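Local coordinates for sterol regulatory element-binding protein cleavage-activating protein (Schizosaccharomyces pombe, PDB 4YHC) that escorts sre1 for processing when sterol or oxygen is low, this construct being the cytoplasmic WD40 domain of the larger membrane protein, at residues V55-D58 and C63-L66; N41-A46 and N101-S106; E167-S172 and P206-K211; K177-V182 and R188-T193; N274-F277 and F282-S285. The protein carries 9 engineered substitutions. All coordinates share one frame; numbering follows the deposited sequence.

How the contacts relate
Contacts 1 and 4 each pair strands within one blade of the WD40 propeller, whereas contacts 2 and 3 reach between consecutive blades. Contact 4 is the buried one, about 14 Å from the chain centre to the contact centre, and is mostly backbone bonding, with Ile-179, Ala-190 and Leu-192 on one face and serines and Ile-189 on the other. Contact 2 is a lone salt bridge at the surface; it touches contact 1 where strands 44-49 and 54-58 are neighbours and Val-56 packs on Thr-44. Contact 3 is aromatic and lies further out, with Trp-208 and Leu-171 resting on the second strand of contact 4. Contact 5, a separate partly buried hairpin, adds arginine and serine chemistry.

Contact 1. Residues V55-D58 and C63-L66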
# COMPACT_ATOMS: atom_id res chain seq x y z
N VAL A 55 -18.00 -1.58 1.93
CA VAL A 55 -18.28 -0.42 1.10
C VAL A 55 -17.15 -0.31 0.07
O VAL A 55 -15.92 -0.28 0.43
CB VAL A 55 -18.36 0.89 1.94
CG1 VAL A 55 -18.58 2.09 1.03
CG2 VAL A 55 -19.44 0.80 3.06
N VAL A 56 -17.53 -0.29 -1.20
CA VAL A 56 -16.59 0.02 -2.21
C VAL A 56 -16.94 1.37 -2.89
O VAL A 56 -18.10 1.66 -3.23
CB VAL A 56 -16.11 -1.17 -3.08
CG1 VAL A 56 -16.74 -2.52 -2.74
CG2 VAL A 56 -15.82 -0.87 -4.53
N TRP A 57 -15.89 2.19 -2.99
CA TRP A 57 -16.03 3.65 -3.21
C TRP A 57 -15.13 4.03 -4.34
O TRP A 57 -13.98 3.67 -4.33
CB TRP A 57 -15.63 4.33 -1.89
CG TRP A 57 -15.56 5.81 -1.96
CD1 TRP A 57 -14.42 6.59 -2.08
CD2 TRP A 57 -16.66 6.68 -1.90
NE1 TRP A 57 -14.79 7.91 -2.08
CE2 TRP A 57 -16.16 7.99 -1.99
CE3 TRP A 57 -18.04 6.49 -1.76
CZ2 TRP A 57 -16.99 9.09 -1.94
CZ3 TRP A 57 -18.87 7.60 -1.74
CH2 TRP A 57 -18.34 8.87 -1.82
N ASP A 58 -15.66 4.78 -5.31
CA ASP A 58 -14.88 5.35 -6.41
C ASP A 58 -14.28 6.69 -5.97
O ASP A 58 -14.96 7.67 -5.73
CB ASP A 58 -15.73 5.54 -7.69
CG ASP A 58 -14.86 5.84 -8.87
OD1 ASP A 58 -14.23 6.94 -8.89
OD2 ASP A 58 -14.64 4.94 -9.73
N CYS A 63 -18.33 8.42 -5.48
CA CYS A 63 -19.54 7.65 -5.28
C CYS A 63 -19.32 6.21 -4.95
O CYS A 63 -18.25 5.62 -5.19
CB CYS A 63 -20.44 7.72 -6.49
SG CYS A 63 -19.60 7.13 -7.92
N THR A 64 -20.38 5.66 -4.39
CA THR A 64 -20.46 4.32 -3.98
C THR A 64 -20.61 3.41 -5.17
O THR A 64 -21.42 3.65 -6.03
CB THR A 64 -21.68 4.20 -3.04
OG1 THR A 64 -21.48 5.10 -1.92
CG2 THR A 64 -21.76 2.91 -2.48
N LYS A 65 -19.85 2.33 -5.20
CA LYS A 65 -19.97 1.34 -6.21
C LYS A 65 -20.73 0.12 -5.68
O LYS A 65 -21.47 -0.50 -6.40
CB LYS A 65 -18.60 0.90 -6.70
CG LYS A 65 -17.77 1.97 -7.36
CD LYS A 65 -16.37 1.38 -7.69
CE LYS A 65 -15.68 2.11 -8.83
NZ LYS A 65 -15.15 1.13 -9.80
N LEU A 66 -20.52 -0.25 -4.42
CA LEU A 66 -21.13 -1.47 -3.89
C LEU A 66 -21.15 -1.25 -2.41
O LEU A 66 -20.15 -0.79 -1.84
CB LEU A 66 -20.24 -2.69 -4.23
CG LEU A 66 -20.73 -4.12 -4.37
CD1 LEU A 66 -19.65 -5.15 -4.08
CD2 LEU A 66 -21.91 -4.35 -3.45
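Val-56 to Asp-58 pairs antiparallel with Cys-63 to Leu-66, but the register slips by one residue because Lys-65 and Leu-66 both face Val-56, a classic beta bulge. Val-56 N gives an almost straight bond to Leu-66 O (2.7 Å, 178°). The carbonyl of Val-56 takes Lys-65 N at 2.7 Å and, weakly, Leu-66 N as well. Further along, Asp-58 N bonds to Cys-63 O at 2.7 Å.

Trp-57 sets its indole against the backbone of the partner strand. With CG anti to its own N (chi1 173°), the ring lies with one face over Cys-63, and CE3 comes to 3.4 Å from Cys-63 C. Thr-64 OG1 sits at the rim, in the plane of the ring, 3.6 Å from CZ3. The other face of the sheet carries Val-56, Asp-58, Cys-63 and Leu-66. There Val-56 spreads its two methyls: CG1 meets Leu-66 CB at 3.8 Å, while CG2 lies 3.9 Å from CD of Lys-65. That lysine runs on past Asp-58 and bends at its last torsion, leaving NZ a long 3.8 Å from Asp-58 OD2.

The ammonium also approaches Glu-103 of the next blade, though that glutamate is poorly ordered and its placing doubtful. Asp-58 OD1 takes the backbone N of Gln-61 in the turn. Trp-57 and Asp-58 form the WD dipeptide of this predicted first repeat. The chemistry is therefore split: short backbone bonds and the indole hold the hairpin, while the loose Asp-58 to Lys-65 pairing probably adds mainly long-range attraction.

Contact 2. Residues N41-A46 and N101-S106. Engineered in segment 101-106: Ser-106 (natural residue Cys).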
# COMPACT_ATOMS: atom_id res chain seq x y z
N ASN A 41 -4.21 1.06 -9.18
CA ASN A 41 -4.31 2.25 -10.00
C ASN A 41 -4.91 3.39 -9.22
O ASN A 41 -5.07 4.43 -9.76
CB ASN A 41 -5.11 2.00 -11.32
CG ASN A 41 -6.60 1.73 -11.10
OD1 ASN A 41 -7.03 1.45 -9.98
ND2 ASN A 41 -7.39 1.74 -12.19
N TYR A 42 -5.13 3.20 -7.92
CA TYR A 42 -5.71 4.24 -7.04
C TYR A 42 -7.11 4.69 -7.45
O TYR A 42 -7.56 5.73 -7.06
CB TYR A 42 -4.75 5.42 -6.84
CG TYR A 42 -3.45 4.95 -6.24
CD1 TYR A 42 -3.38 4.63 -4.90
CD2 TYR A 42 -2.30 4.76 -7.03
CE1 TYR A 42 -2.19 4.19 -4.34
CE2 TYR A 42 -1.11 4.28 -6.48
CZ TYR A 42 -1.07 4.01 -5.14
OH TYR A 42 0.08 3.52 -4.58
N LYS A 43 -7.84 3.87 -8.18
CA LYS A 43 -9.18 4.28 -8.55
C LYS A 43 -10.23 3.91 -7.52
O LYS A 43 -11.21 4.69 -7.31
CB LYS A 43 -9.54 3.67 -9.90
CG LYS A 43 -10.96 3.91 -10.36
CD LYS A 43 -11.00 3.58 -11.85
CE LYS A 43 -11.29 2.13 -12.05
NZ LYS A 43 -12.74 2.02 -11.94
N THR A 44 -10.06 2.76 -6.88
CA THR A 44 -11.14 2.16 -6.12
C THR A 44 -10.67 1.86 -4.72
O THR A 44 -9.61 1.28 -4.53
CB THR A 44 -11.64 0.86 -6.79
OG1 THR A 44 -12.10 1.10 -8.12
CG2 THR A 44 -12.87 0.25 -6.02
N PHE A 45 -11.49 2.26 -3.76
CA PHE A 45 -11.22 2.13 -2.32
C PHE A 45 -12.26 1.18 -1.75
O PHE A 45 -13.43 1.24 -2.14
CB PHE A 45 -11.42 3.51 -1.67
CG PHE A 45 -11.12 3.54 -0.18
CD1 PHE A 45 -9.83 3.69 0.28
CD2 PHE A 45 -12.13 3.44 0.73
CE1 PHE A 45 -9.56 3.78 1.64
CE2 PHE A 45 -11.89 3.50 2.08
CZ PHE A 45 -10.61 3.69 2.54
N ALA A 46 -11.84 0.34 -0.80
CA ALA A 46 -12.77 -0.52 -0.06
C ALA A 46 -12.53 -0.45 1.44
O ALA A 46 -11.37 -0.43 1.89
CB ALA A 46 -12.59 -1.95 -0.51
N ASN A 101 -18.06 -7.81 -9.66
CA ASN A 101 -17.83 -6.75 -10.59
C ASN A 101 -18.25 -5.51 -9.85
O ASN A 101 -19.41 -5.42 -9.39
CB ASN A 101 -18.66 -7.00 -11.83
CG ASN A 101 -18.37 -6.02 -12.94
OD1 ASN A 101 -18.12 -4.84 -12.71
ND2 ASN A 101 -18.37 -6.51 -14.14
N VAL A 102 -17.35 -4.53 -9.68
CA VAL A 102 -17.78 -3.34 -8.92
C VAL A 102 -18.18 -2.19 -9.86
O VAL A 102 -18.92 -1.33 -9.43
CB VAL A 102 -16.79 -2.85 -7.85
CG1 VAL A 102 -16.77 -3.81 -6.66
CG2 VAL A 102 -15.41 -2.68 -8.40
N GLU A 103 -17.76 -2.26 -11.12
CA GLU A 103 -18.04 -1.23 -12.12
C GLU A 103 -19.48 -1.37 -12.56
O GLU A 103 -20.22 -0.42 -12.54
CB GLU A 103 -17.05 -1.35 -13.31
CG GLU A 103 -16.49 -0.02 -13.83
CD GLU A 103 -15.94 0.88 -12.70
OE1 GLU A 103 -14.87 0.56 -12.10
OE2 GLU A 103 -16.59 1.88 -12.36
N SER A 104 -19.92 -2.58 -12.89
CA SER A 104 -21.36 -2.85 -13.06
C SER A 104 -21.81 -3.91 -12.05
O SER A 104 -21.70 -5.12 -12.34
CB SER A 104 -21.67 -3.34 -14.49
OG SER A 104 -21.05 -2.51 -15.47
N PRO A 105 -22.30 -3.48 -10.88
CA PRO A 105 -22.29 -4.42 -9.76
C PRO A 105 -23.00 -5.75 -10.02
O PRO A 105 -24.18 -5.77 -10.36
CB PRO A 105 -22.96 -3.65 -8.62
CG PRO A 105 -23.47 -2.41 -9.18
CD PRO A 105 -22.76 -2.15 -10.47
N SER A 106 -22.27 -6.83 -9.85
CA SER A 106 -22.84 -8.17 -9.84
C SER A 106 -21.83 -9.20 -9.36
O SER A 106 -20.60 -8.95 -9.40
CB SER A 106 -23.26 -8.55 -11.22
OG SER A 106 -22.16 -8.49 -12.06
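Lys-43 reaches with its ammonium for the carboxylate of Glu-103, the two side chains arriving from opposite directions. NZ lies 2.6 Å from Glu-103 OE1, a salt bridge that meets the oxygen from above the carboxylate plane, about 45° out of it. Lys-43 leaves its backbone with CG anti to N (chi1 175°), then bends at its last two torsions, which turns NZ over to the glutamate.

Lys-65 is modelled close to the same oxygen, too close to be taken literally. The glutamate is exposed and poorly ordered, and its exact position deserves caution. Both backbones are shaped by side-chain turns: Asn-41 OD1 takes Lys-43 N at 3.1 Å in an Asx turn, and Asn-101 OD1 takes Ser-104 N at 2.9 Å in an Asx motif.

An alanine at Lys-43 removes the ammonium, and the already mobile Glu-103 carboxylate would probably swing more freely, with the inter-blade bridge weakened.

The lysine stands in the loop just before strand 44-49 and the glutamate in the turn joining strands 96-101 and 106-112. Loops of the predicted first and second WD repeats are thus probably linked at the surface, a bridge between adjacent blades of the propeller.

Contact 3. Residues E167-S172 and P206-K211; sequences EKFQLS and PVWSPK
Trp-208 meets Phe-169 from its first side-chain atom: CB lies 3.6 Å from CZ of the phenylalanine. One atom further, CG is 3.9 Å from the same CZ, so CZ of the phenyl ring sits beside the CB-CG bond of the tryptophan. CD1 then turns to Glu-167, 3.9 Å from its OE2 and almost as near its CG, with the carboxylate plane 81° from that of the ring. The far, six-membered part of the indole leaves this pair of strands, and its CZ3 packs on Ile-189 in the same blade.

Phe-169 directs an edge at the face of the five-membered ring in an offset edge-to-face pair, centroids 5.7 Å apart and planes at 60°. In both aromatic residues CG is anti to the carbonyl carbon (chi1 -68° in Trp-208), which brings the rings together between the strands. Tyr-201 stacks on Phe-169 as well, extending the aromatic group.

The backbones stay well apart, their nearest CA atoms 8.6 Å from each other at Glu-167 and Trp-208. Strands 161-170 and 207-212 are each the outermost strand of their four-stranded sheet, and here the outer strands of two consecutive propeller blades meet through side chains alone.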
# COMPACT_ATOMS: atom_id res chain seq x y z
N GLU A 167 -1.78 -24.08 -9.75
CA GLU A 167 -0.50 -24.40 -9.13
C GLU A 167 -0.71 -24.40 -7.67
O GLU A 167 -1.65 -23.76 -7.17
CB GLU A 167 0.51 -23.34 -9.43
CG GLU A 167 0.96 -23.27 -10.86
CD GLU A 167 1.98 -24.33 -11.21
OE1 GLU A 167 2.19 -25.29 -10.45
OE2 GLU A 167 2.56 -24.18 -12.28
N LYS A 168 0.15 -25.12 -6.97
CA LYS A 168 0.13 -25.14 -5.53
C LYS A 168 1.53 -25.33 -5.04
O LYS A 168 2.20 -26.21 -5.51
CB LYS A 168 -0.70 -26.28 -5.06
CG LYS A 168 -0.91 -26.29 -3.57
CD LYS A 168 -2.18 -27.05 -3.26
CE LYS A 168 -2.58 -26.89 -1.81
NZ LYS A 168 -3.84 -27.67 -1.60
N PHE A 169 1.98 -24.53 -4.09
CA PHE A 169 3.34 -24.69 -3.61
C PHE A 169 3.30 -24.76 -2.11
O PHE A 169 2.34 -24.33 -1.47
CB PHE A 169 4.22 -23.52 -4.00
CG PHE A 169 4.11 -23.09 -5.44
CD1 PHE A 169 4.29 -23.99 -6.48
CD2 PHE A 169 3.90 -21.75 -5.77
CE1 PHE A 169 4.20 -23.58 -7.80
CE2 PHE A 169 3.83 -21.34 -7.10
CZ PHE A 169 3.98 -22.26 -8.11
N GLN A 170 4.36 -25.29 -1.55
CA GLN A 170 4.46 -25.43 -0.13
C GLN A 170 5.86 -24.98 0.26
O GLN A 170 6.85 -25.44 -0.30
CB GLN A 170 4.22 -26.88 0.28
CG GLN A 170 4.44 -27.10 1.78
CD GLN A 170 3.49 -26.27 2.62
OE1 GLN A 170 2.32 -26.12 2.26
NE2 GLN A 170 3.98 -25.72 3.73
N LEU A 171 5.93 -24.08 1.21
CA LEU A 171 7.18 -23.62 1.73
C LEU A 171 7.51 -24.44 2.99
O LEU A 171 6.63 -24.90 3.68
CB LEU A 171 7.09 -22.13 2.08
CG LEU A 171 7.54 -21.15 1.00
CD1 LEU A 171 6.97 -21.42 -0.38
CD2 LEU A 171 7.20 -19.73 1.44
N SER A 172 8.79 -24.52 3.29
CA SER A 172 9.32 -25.29 4.40
C SER A 172 9.17 -24.60 5.74
O SER A 172 9.52 -25.19 6.76
CB SER A 172 10.81 -25.50 4.18
OG SER A 172 11.04 -25.94 2.85
N PRO A 206 5.04 -20.49 -19.17
CA PRO A 206 3.98 -21.21 -18.46
C PRO A 206 4.40 -21.66 -17.08
O PRO A 206 3.55 -22.16 -16.37
CB PRO A 206 3.75 -22.45 -19.34
CG PRO A 206 5.07 -22.71 -20.00
CD PRO A 206 5.85 -21.40 -20.01
N VAL A 207 5.67 -21.49 -16.72
CA VAL A 207 6.28 -22.14 -15.54
C VAL A 207 6.76 -21.21 -14.41
O VAL A 207 7.59 -20.31 -14.62
CB VAL A 207 7.53 -22.95 -15.98
CG1 VAL A 207 8.09 -23.77 -14.81
CG2 VAL A 207 7.18 -23.82 -17.19
N TRP A 208 6.26 -21.47 -13.21
CA TRP A 208 6.80 -20.86 -12.01
C TRP A 208 8.08 -21.55 -11.51
O TRP A 208 8.13 -22.78 -11.49
CB TRP A 208 5.74 -20.93 -10.93
CG TRP A 208 4.57 -20.06 -11.22
CD1 TRP A 208 3.48 -20.38 -11.97
CD2 TRP A 208 4.32 -18.75 -10.68
NE1 TRP A 208 2.58 -19.35 -11.95
CE2 TRP A 208 3.07 -18.33 -11.17
CE3 TRP A 208 5.03 -17.89 -9.84
CZ2 TRP A 208 2.53 -17.09 -10.87
CZ3 TRP A 208 4.48 -16.67 -9.53
CH2 TRP A 208 3.27 -16.27 -10.07
N SER A 209 9.11 -20.77 -11.13
CA SER A 209 10.27 -21.30 -10.44
C SER A 209 10.69 -20.44 -9.24
O SER A 209 10.60 -19.18 -9.27
CB SER A 209 11.47 -21.45 -11.36
OG SER A 209 11.78 -20.25 -12.01
N PRO A 210 11.16 -21.12 -8.20
CA PRO A 210 11.53 -20.49 -6.94
C PRO A 210 12.98 -20.10 -6.93
O PRO A 210 13.80 -20.75 -7.56
CB PRO A 210 11.28 -21.59 -5.89
CG PRO A 210 11.46 -22.85 -6.64
CD PRO A 210 11.12 -22.59 -8.08
N LYS A 211 13.30 -19.06 -6.21
CA LYS A 211 14.66 -18.79 -5.85
C LYS A 211 14.68 -18.29 -4.44
O LYS A 211 13.71 -17.68 -3.99
CB LYS A 211 15.25 -17.76 -6.76
CG LYS A 211 16.00 -18.39 -7.92
CD LYS A 211 17.23 -17.57 -8.28
CE LYS A 211 16.87 -16.44 -9.23
NZ LYS A 211 16.61 -16.95 -10.61

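Contact 4. Residues K177-V182 and R188-T193. Engineered in segment 188-193: Ser-191 (natural residue Cys).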
# COMPACT_ATOMS: atom_id res chain seq x y z
N LYS A 177 5.20 -12.83 5.91
CA LYS A 177 4.80 -11.72 5.06
C LYS A 177 4.97 -12.14 3.61
O LYS A 177 6.00 -12.70 3.25
CB LYS A 177 5.73 -10.54 5.37
CG LYS A 177 5.68 -9.36 4.42
CD LYS A 177 4.37 -8.63 4.54
CE LYS A 177 4.40 -7.33 3.75
NZ LYS A 177 4.62 -6.21 4.66
N SER A 178 3.96 -11.91 2.79
CA SER A 178 4.07 -12.18 1.37
C SER A 178 3.67 -10.94 0.63
O SER A 178 2.84 -10.21 1.08
CB SER A 178 3.22 -13.37 0.98
OG SER A 178 1.86 -13.10 1.30
N ILE A 179 4.30 -10.73 -0.53
CA ILE A 179 3.96 -9.66 -1.42
C ILE A 179 4.00 -10.09 -2.86
O ILE A 179 4.67 -11.11 -3.25
CB ILE A 179 4.91 -8.48 -1.30
CG1 ILE A 179 6.35 -8.93 -1.62
CG2 ILE A 179 4.75 -7.85 0.06
CD1 ILE A 179 7.37 -7.80 -1.67
N SER A 180 3.26 -9.36 -3.66
CA SER A 180 3.25 -9.58 -5.12
C SER A 180 4.12 -8.55 -5.80
O SER A 180 4.12 -7.40 -5.42
CB SER A 180 1.82 -9.55 -5.63
OG SER A 180 1.45 -8.29 -5.98
N ILE A 181 4.87 -8.97 -6.81
CA ILE A 181 5.55 -8.06 -7.68
C ILE A 181 5.20 -8.35 -9.15
O ILE A 181 5.68 -9.34 -9.72
CB ILE A 181 7.03 -8.28 -7.46
CG1 ILE A 181 7.29 -8.22 -5.93
CG2 ILE A 181 7.86 -7.31 -8.27
CD1 ILE A 181 8.63 -7.79 -5.51
N VAL A 182 4.38 -7.50 -9.73
CA VAL A 182 3.91 -7.57 -11.13
C VAL A 182 4.90 -6.70 -11.84
O VAL A 182 4.80 -5.51 -11.81
CB VAL A 182 2.48 -7.03 -11.23
CG1 VAL A 182 1.96 -7.03 -12.69
CG2 VAL A 182 1.59 -7.86 -10.37
N ARG A 188 5.73 -12.13 -9.96
CA ARG A 188 6.52 -12.72 -8.88
C ARG A 188 5.77 -12.69 -7.60
O ARG A 188 4.97 -11.80 -7.36
CB ARG A 188 7.80 -11.95 -8.72
CG ARG A 188 8.63 -11.76 -9.94
CD ARG A 188 10.01 -11.22 -9.58
NE ARG A 188 10.68 -10.50 -10.67
CZ ARG A 188 11.42 -11.06 -11.65
NH1 ARG A 188 11.95 -10.33 -12.62
NH2 ARG A 188 11.57 -12.36 -11.70
N ILE A 189 5.93 -13.73 -6.78
CA ILE A 189 5.41 -13.75 -5.42
C ILE A 189 6.56 -13.97 -4.47
O ILE A 189 7.28 -15.01 -4.58
CB ILE A 189 4.41 -14.89 -5.21
CG1 ILE A 189 3.33 -14.85 -6.27
CG2 ILE A 189 3.80 -14.83 -3.84
CD1 ILE A 189 2.33 -13.71 -6.08
N ALA A 190 6.71 -13.07 -3.51
CA ALA A 190 7.87 -13.11 -2.59
C ALA A 190 7.35 -13.33 -1.19
O ALA A 190 6.37 -12.69 -0.81
CB ALA A 190 8.64 -11.79 -2.66
N SER A 191 8.01 -14.22 -0.43
CA SER A 191 7.58 -14.59 0.91
C SER A 191 8.74 -14.60 1.90
O SER A 191 9.78 -15.17 1.68
CB SER A 191 6.86 -15.95 0.89
OG SER A 191 5.92 -16.03 -0.18
N LEU A 192 8.56 -13.93 3.00
CA LEU A 192 9.55 -13.93 4.07
C LEU A 192 9.04 -14.96 5.04
O LEU A 192 7.88 -14.87 5.49
CB LEU A 192 9.62 -12.56 4.76
CG LEU A 192 10.46 -12.49 6.07
CD1 LEU A 192 11.89 -12.89 5.76
CD2 LEU A 192 10.41 -11.09 6.61
N THR A 193 9.85 -16.00 5.29
CA THR A 193 9.45 -17.07 6.23
C THR A 193 10.15 -16.93 7.57
O THR A 193 11.14 -16.22 7.68
CB THR A 193 9.77 -18.47 5.70
OG1 THR A 193 11.13 -18.49 5.36
CG2 THR A 193 9.02 -18.76 4.43
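Lys-177 opens the pairing by accepting Leu-192 N on its carbonyl O at 2.9 Å; the return bond from its own N to Leu-192 O is weak. Its side chain leads off to a salt bridge with Asp-226. Ser-178 turns to the other face, where it stands across from Ser-191, an engineered serine whose OG stops 4.0 Å from Ser-178 CB; the hydroxyl of Ser-178 bonds to Asn-122. The Ser-178 CA also makes a C-H contact with Ala-190 O at 3.2 Å.

Ile-179 is gripped twice by Ala-190, its O taking Ala-190 N at 2.8 Å in a nearly straight bond of 176°. Because CG1 stands between the backbone N and carbonyl carbon (chi1 59°), it lies 3.8 Å from the alanine methyl. Ser-180 faces Ile-189, whose CD1 folds up to 4.2 Å from the serine CB. Ile-181 closes the pairing with two bonds to Arg-188, that from Arg-188 N to Ile-181 O being bent (137°). The arginine continues to Asp-234 and a bound citrate, probably from the crystallisation liquor.

Ile-179, Ala-190 and Leu-192 pack on Ile-227 of strand 226-230, while Ser-178 and Ile-189 touch strand 121-127: an inner hairpin of a propeller blade, sandwiched by its neighbours.

Contact 5. Residues N274-F277 and F282-S285; sequences NSRF and FRVS
Arg-276 and Arg-283 face each other with two backbone bonds in the beta hairpin of strands 269-278 and 281-292, Arg-283 N to Arg-276 O being the shorter at 2.7 Å. Arg-276 has CG between its backbone N and carbonyl carbon (chi1 66°) and bends again at the next torsion, laying one guanidinium face over Arg-283 CB. In its plane, NH1 bonds to Asn-274 O at 2.9 Å and to Ser-285 OG at 3.1 Å. Asn-274 ND2 makes a second bond to that OG, also 3.1 Å. This polar cluster is tightly bonded but has a solvent rim at exposed Asn-274, where a water joins Ser-285 OG to Arg-276 NH2. On the buried face Phe-282 packs near Met-232 and Ala-233, its CZ 3.5 Å from Ser-275 OG.

The loose side is exposed Phe-277, whose CD2 lies 4.0 Å from Phe-282 N and 4.2 Å from its CB.

A leucine in place of Arg-276 takes away the donor shared by Asn-274 O and Ser-285 OG, and Asp-331 would probably be left with one cation fewer.

Arg-283 NE bonds to Gln-281. Asp-331 pairs with both arginines and Asp-329 with Arg-283, so the two positive charges are probably offset by these carboxylates, while Ser-285 OG is fixed by two N-H donors.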
# COMPACT_ATOMS: atom_id res chain seq x y z
N ASN A 274 8.26 10.65 -8.50
CA ASN A 274 8.59 11.04 -9.88
C ASN A 274 9.24 9.93 -10.67
O ASN A 274 10.25 10.19 -11.28
CB ASN A 274 9.47 12.28 -9.88
CG ASN A 274 8.70 13.50 -9.39
OD1 ASN A 274 7.47 13.55 -9.51
ND2 ASN A 274 9.40 14.44 -8.80
N SER A 275 8.68 8.73 -10.59
CA SER A 275 9.25 7.55 -11.20
C SER A 275 9.25 7.82 -12.77
O SER A 275 8.29 8.37 -13.29
CB SER A 275 8.38 6.37 -10.88
OG SER A 275 8.69 5.97 -9.56
N ARG A 276 10.35 7.60 -13.45
CA ARG A 276 10.34 7.63 -14.93
C ARG A 276 11.40 6.64 -15.39
O ARG A 276 12.32 6.28 -14.60
CB ARG A 276 10.54 9.04 -15.49
CG ARG A 276 11.91 9.67 -15.23
CD ARG A 276 12.01 10.30 -13.87
NE ARG A 276 13.07 11.30 -13.78
CZ ARG A 276 13.36 11.96 -12.67
NH1 ARG A 276 12.67 11.70 -11.55
NH2 ARG A 276 14.32 12.88 -12.68
N PHE A 277 11.26 6.14 -16.62
CA PHE A 277 12.15 5.13 -17.11
C PHE A 277 12.77 5.71 -18.36
O PHE A 277 12.02 6.14 -19.29
CB PHE A 277 11.38 3.90 -17.35
CG PHE A 277 12.19 2.73 -17.77
CD1 PHE A 277 12.44 2.47 -19.11
CD2 PHE A 277 12.65 1.84 -16.85
CE1 PHE A 277 13.19 1.39 -19.49
CE2 PHE A 277 13.41 0.78 -17.22
CZ PHE A 277 13.64 0.53 -18.56
N PHE A 282 15.50 2.98 -14.36
CA PHE A 282 14.39 3.39 -13.53
C PHE A 282 14.84 4.52 -12.63
O PHE A 282 15.68 4.33 -11.69
CB PHE A 282 13.81 2.22 -12.80
CG PHE A 282 12.48 2.52 -12.15
CD1 PHE A 282 12.42 3.21 -10.99
CD2 PHE A 282 11.31 2.05 -12.71
CE1 PHE A 282 11.20 3.54 -10.41
CE2 PHE A 282 10.06 2.37 -12.16
CZ PHE A 282 10.03 3.14 -11.02
N ARG A 283 14.34 5.71 -12.89
CA ARG A 283 14.79 6.89 -12.17
C ARG A 283 13.71 7.43 -11.25
O ARG A 283 12.53 7.33 -11.59
CB ARG A 283 15.24 7.99 -13.09
CG ARG A 283 16.34 7.64 -14.09
CD ARG A 283 16.54 8.84 -15.00
NE ARG A 283 17.61 8.60 -15.99
CZ ARG A 283 17.83 9.41 -17.05
NH1 ARG A 283 17.14 10.53 -17.22
NH2 ARG A 283 18.82 9.14 -17.88
N VAL A 284 14.13 7.90 -10.07
CA VAL A 284 13.27 8.57 -9.10
C VAL A 284 13.90 9.80 -8.56
O VAL A 284 15.14 9.93 -8.57
CB VAL A 284 12.90 7.61 -7.90
CG1 VAL A 284 12.28 6.35 -8.45
CG2 VAL A 284 14.12 7.30 -7.03
N SER A 285 13.10 10.75 -8.11
CA SER A 285 13.65 11.96 -7.54
C SER A 285 13.98 11.78 -6.04
O SER A 285 14.76 12.57 -5.52
CB SER A 285 12.66 13.13 -7.62
OG SER A 285 12.37 13.47 -8.97
O HOH W 1 14.30 14.78 -10.20